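Local coordinates for lipoprotein (PDB 4QHQ), which probably serves as the methionine-binding lipoprotein of an ABC transporter, capturing the amino acid for uptake across the membrane, at residues Lys94-Pro97 against Gln98-Leu102; Arg113-Leu116 against Leu117-Thr120. One frame throughout, in Å; residues are numbered along the deposited sequence.

Interaction 1 (Lys94-Pro97 against Gln98-Leu102); sequences KDLP and QGAKL
P97 and A100 meet through both backbone and side chain, at the two ends of a type II beta turn. A100 N donates to P97 O at 3.2 Å, with an N-H...O angle of 140°. This bond is bent, and its donor stands above the carbonyl plane instead of on a lone pair. The A100 methyl folds back over the proline ring, bringing A100 CB to 3.7 Å from P97 CD. The same CB lies 3.2 Å from P97 O, so one methyl is pressed against both the ring and the carbonyl that accepts the turn bond. Q98 and G99 make the bend between them; G99 has phi 75°, the positive value expected at the third position of a type II turn.

Beyond the turn, a strip of apolar contacts joins the two arms. L96 CB faces A100 CB at 4.0 Å, while the branched end of L96 reaches further along the second arm. There L96 CD1 is 4.0 Å from L102 CD2, and the two leucine side chains meet at a slant. In L96 the branch CG lies anti to the carbonyl carbon (chi1 -67°), and from this position both of its methyls come within packing distance of L102 CD2.

A second shell of polar groups holds the backbone. K147 NZ is hydrogen-bonded to L96 O, G99 makes a backbone bond with K147, and K101 N is held by D167 OD2. The A100 methyl also touches L149 and D167. The turn thus leads from the 3-10 segment at K94 and D95 into strand 101-105, whose L102 bonds through its backbone to K150 and S152; in the five-stranded mixed sheet this strand runs parallel to both its neighbours, 150-154 and 168-171.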
loop_
_atom_site.group_PDB
_atom_site.type_symbol
_atom_site.label_atom_id
_atom_site.label_comp_id
_atom_site.label_asym_id
_atom_site.label_seq_id
_atom_site.Cartn_x
_atom_site.Cartn_y
_atom_site.Cartn_z
ATOM N N LYS A 94 -19.456 8.929 10.936
ATOM C CA LYS A 94 -20.517 9.121 11.917
ATOM C C LYS A 94 -21.904 9.160 11.267
ATOM O O LYS A 94 -22.911 8.908 11.923
ATOM C CB LYS A 94 -20.279 10.407 12.717
ATOM N N ASP A 95 -21.938 9.495 9.982
ATOM C CA ASP A 95 -23.160 9.547 9.189
ATOM C C ASP A 95 -23.646 8.191 8.673
ATOM O O ASP A 95 -24.737 8.109 8.108
ATOM C CB ASP A 95 -22.965 10.474 7.990
ATOM C CG ASP A 95 -22.772 11.910 8.394
ATOM O OD1 ASP A 95 -23.448 12.351 9.344
ATOM O OD2 ASP A 95 -21.947 12.598 7.761
ATOM N N LEU A 96 -22.852 7.138 8.848
ATOM C CA LEU A 96 -23.252 5.827 8.347
ATOM C C LEU A 96 -24.564 5.372 8.948
ATOM O O LEU A 96 -24.742 5.431 10.161
ATOM C CB LEU A 96 -22.187 4.782 8.648
ATOM C CG LEU A 96 -20.852 4.929 7.935
ATOM C CD1 LEU A 96 -19.914 3.873 8.476
ATOM C CD2 LEU A 96 -21.015 4.807 6.429
ATOM N N PRO A 97 -25.487 4.911 8.097
ATOM C CA PRO A 97 -26.769 4.403 8.587
ATOM C C PRO A 97 -26.634 3.019 9.208
ATOM O O PRO A 97 -25.589 2.368 9.103
ATOM C CB PRO A 97 -27.623 4.331 7.320
ATOM C CG PRO A 97 -26.639 4.116 6.228
ATOM C CD PRO A 97 -25.401 4.879 6.627
ATOM N N GLN A 98 -27.689 2.593 9.890
ATOM C CA GLN A 98 -27.797 1.224 10.365
ATOM C C GLN A 98 -27.688 0.302 9.174
ATOM O O GLN A 98 -28.319 0.533 8.144
ATOM C CB GLN A 98 -29.151 1.006 11.047
ATOM C CG GLN A 98 -29.231 1.571 12.442
ATOM C CD GLN A 98 -28.276 0.885 13.394
ATOM O OE1 GLN A 98 -27.465 1.535 14.052
ATOM N NE2 GLN A 98 -28.380 -0.435 13.487
ATOM N N GLY A 99 -26.856 -0.726 9.303
ATOM C CA GLY A 99 -26.739 -1.730 8.268
ATOM C C GLY A 99 -25.951 -1.249 7.062
ATOM O O GLY A 99 -26.036 -1.847 5.992
ATOM N N ALA A 100 -25.210 -0.155 7.233
ATOM C CA ALA A 100 -24.402 0.415 6.160
ATOM C C ALA A 100 -23.444 -0.616 5.593
ATOM O O ALA A 100 -22.898 -1.438 6.329
ATOM C CB ALA A 100 -23.619 1.610 6.661
ATOM N N LYS A 101 -23.241 -0.554 4.282
ATOM C CA LYS A 101 -22.315 -1.446 3.594
ATOM C C LYS A 101 -20.947 -0.792 3.499
ATOM O O LYS A 101 -20.831 0.325 2.996
ATOM C CB LYS A 101 -22.808 -1.714 2.174
ATOM C CG LYS A 101 -23.954 -2.704 2.060
ATOM C CD LYS A 101 -24.271 -2.994 0.592
ATOM C CE LYS A 101 -23.025 -3.432 -0.180
ATOM N NZ LYS A 101 -23.313 -3.678 -1.629
ATOM N N LEU A 102 -19.918 -1.480 3.984
ATOM C CA LEU A 102 -18.543 -1.025 3.816
ATOM C C LEU A 102 -17.771 -2.059 3.016
ATOM O O LEU A 102 -18.169 -3.222 2.934
ATOM C CB LEU A 102 -17.850 -0.831 5.165
ATOM C CG LEU A 102 -18.472 0.129 6.174
ATOM C CD1 LEU A 102 -17.495 0.440 7.299
ATOM C CD2 LEU A 102 -18.917 1.398 5.486
#

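Interaction 2 (Arg113-Leu116 against Leu117-Thr120). With MET (methionine), chain B.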
loop_
_atom_site.group_PDB
_atom_site.type_symbol
_atom_site.label_atom_id
_atom_site.label_comp_id
_atom_site.label_asym_id
_atom_site.label_seq_id
_atom_site.Cartn_x
_atom_site.Cartn_y
_atom_site.Cartn_z
ATOM N N ARG A 113 -5.114 -3.788 8.402
ATOM C CA ARG A 113 -4.887 -2.359 8.432
ATOM C C ARG A 113 -6.194 -1.569 8.358
ATOM O O ARG A 113 -6.415 -0.614 9.121
ATOM C CB ARG A 113 -4.008 -1.994 7.247
ATOM C CG ARG A 113 -3.701 -0.518 7.106
ATOM C CD ARG A 113 -2.883 -0.328 5.853
ATOM N NE ARG A 113 -2.332 1.014 5.756
ATOM C CZ ARG A 113 -1.614 1.441 4.729
ATOM N NH1 ARG A 113 -1.397 0.625 3.697
ATOM N NH2 ARG A 113 -1.121 2.672 4.725
ATOM N N ALA A 114 -7.055 -1.951 7.420
ATOM C CA ALA A 114 -8.357 -1.293 7.255
ATOM C C ALA A 114 -9.238 -1.432 8.489
ATOM O O ALA A 114 -9.887 -0.476 8.895
ATOM C CB ALA A 114 -9.072 -1.855 6.041
ATOM N N LEU A 115 -9.268 -2.628 9.071
ATOM C CA LEU A 115 -10.116 -2.874 10.227
ATOM C C LEU A 115 -9.600 -2.106 11.442
ATOM O O LEU A 115 -10.389 -1.633 12.266
ATOM C CB LEU A 115 -10.204 -4.374 10.514
ATOM C CG LEU A 115 -10.964 -5.156 9.442
ATOM C CD1 LEU A 115 -11.019 -6.631 9.786
ATOM C CD2 LEU A 115 -12.370 -4.595 9.281
ATOM N N LEU A 116 -8.279 -1.971 11.542
ATOM C CA LEU A 116 -7.690 -1.176 12.617
ATOM C C LEU A 116 -8.067 0.296 12.477
ATOM O O LEU A 116 -8.373 0.957 13.472
ATOM C CB LEU A 116 -6.170 -1.321 12.643
ATOM C CG LEU A 116 -5.622 -2.669 13.100
ATOM C CD1 LEU A 116 -4.107 -2.694 12.967
ATOM C CD2 LEU A 116 -6.035 -2.944 14.527
ATOM N N LEU A 117 -8.052 0.813 11.252
ATOM C CA LEU A 117 -8.454 2.197 11.029
ATOM C C LEU A 117 -9.909 2.387 11.429
ATOM O O LEU A 117 -10.252 3.356 12.120
ATOM C CB LEU A 117 -8.262 2.608 9.576
ATOM C CG LEU A 117 -8.701 4.037 9.249
ATOM C CD1 LEU A 117 -7.941 5.065 10.078
ATOM C CD2 LEU A 117 -8.554 4.328 7.778
ATOM N N LEU A 118 -10.771 1.461 11.018
ATOM C CA LEU A 118 -12.186 1.540 11.406
ATOM C C LEU A 118 -12.353 1.462 12.919
ATOM O O LEU A 118 -13.230 2.120 13.487
ATOM C CB LEU A 118 -13.008 0.448 10.712
ATOM C CG LEU A 118 -13.168 0.556 9.198
ATOM C CD1 LEU A 118 -13.990 -0.600 8.658
ATOM C CD2 LEU A 118 -13.781 1.897 8.794
ATOM N N GLN A 119 -11.496 0.680 13.570
ATOM C CA GLN A 119 -11.516 0.583 15.026
ATOM C C GLN A 119 -11.066 1.900 15.641
ATOM O O GLN A 119 -11.698 2.396 16.573
ATOM C CB GLN A 119 -10.615 -0.557 15.508
ATOM C CG GLN A 119 -10.544 -0.668 17.028
ATOM C CD GLN A 119 -9.848 -1.929 17.501
ATOM O OE1 GLN A 119 -10.465 -2.790 18.124
ATOM N NE2 GLN A 119 -8.552 -2.039 17.216
ATOM N N THR A 120 -9.983 2.463 15.111
ATOM C CA THR A 120 -9.479 3.760 15.559
ATOM C C THR A 120 -10.577 4.822 15.471
ATOM O O THR A 120 -10.728 5.663 16.371
ATOM C CB THR A 120 -8.250 4.207 14.731
ATOM O OG1 THR A 120 -7.147 3.334 15.001
ATOM C CG2 THR A 120 -7.845 5.634 15.090
HETATM N N MET B . 1.252 1.366 -1.691
HETATM C CA MET B . 0.370 0.538 -0.867
HETATM C C MET B . 0.083 1.210 0.458
HETATM O O MET B . 0.992 1.789 1.041
HETATM C CB MET B . 1.019 -0.833 -0.646
HETATM C CG MET B . 0.156 -1.811 0.174
HETATM S SD MET B . 0.991 -3.387 0.457
HETATM C CE MET B . 1.048 -4.067 -1.204
HETATM O OXT MET B . -1.060 1.205 0.947
HETATM O O HOH W 1 -7.384 0.342 15.947
#
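The guanidinium of R113 presents an edge to the bound methionine: the ligand carboxylate carbon lies in the guanidinium plane, and its oxygen OXT sits near that plane. R113 NH1 donates to methionine OXT at 2.8 Å, with a noticeably bent N-H...O angle of 139°. CG of R113 is trans to the backbone N (chi1 178°) and the chain stays extended to NE, which carries the charged group a full side-chain length from the helix. At NH2, E191 forms a salt bridge that would fix the rotation of the group and probably balance part of its charge.

Behind the arginine, four successive i to i+4 bonds define the helix. L117 N reaches R113 O at 3.0 Å, and L118 N reaches A114 O at the same 3.0 Å. Q119 N lies 2.9 Å from L115 O, although its N-H...O angle is only 145°. T120 N closes the series at 2.7 Å from L116 O.

The L116 and Q119 side chains run alongside each other in the same direction, with L116 CD2 3.8 Å from Q119 NE2. A water donates to L116 O at 2.7 Å, giving that carbonyl a second bond, and accepts from Q119 NE2 at 2.9 Å. The other end of the amide is held too, because Q119 OE1 takes a hydrogen bond from L126 N. A114 and L118 turn to the sheet and touch V170.

This is regular alpha-helical geometry with a division of labour along helix 108-120: A114 and L118 pack on the sheet, while R113 extends into the methionine pocket, an arginine-carboxylate pairing consistent with amino-acid recognition in the periplasmic binding protein fold.

Overall arrangement
Following the chain from the N terminus, interaction 1 comes first: its tight turn closes the connection that leads from strand 84-86 into strand 101-105. Interaction 2 opens only after that strand has ended, within helix 108-120, so the two are in series and neither nests nor crosses. Their centres lie about 15 Å apart, yet they touch where L102 CD1 lies 3.9 Å from L118 CD1, joining strand to helix. The chain later returns to the same sheet as strand 150-154, beside and parallel to 101-105, which makes helix 108-120 part of a beta-alpha-beta crossover with the small two-stranded antiparallel sheet of 125-126 and 142-144 inserted.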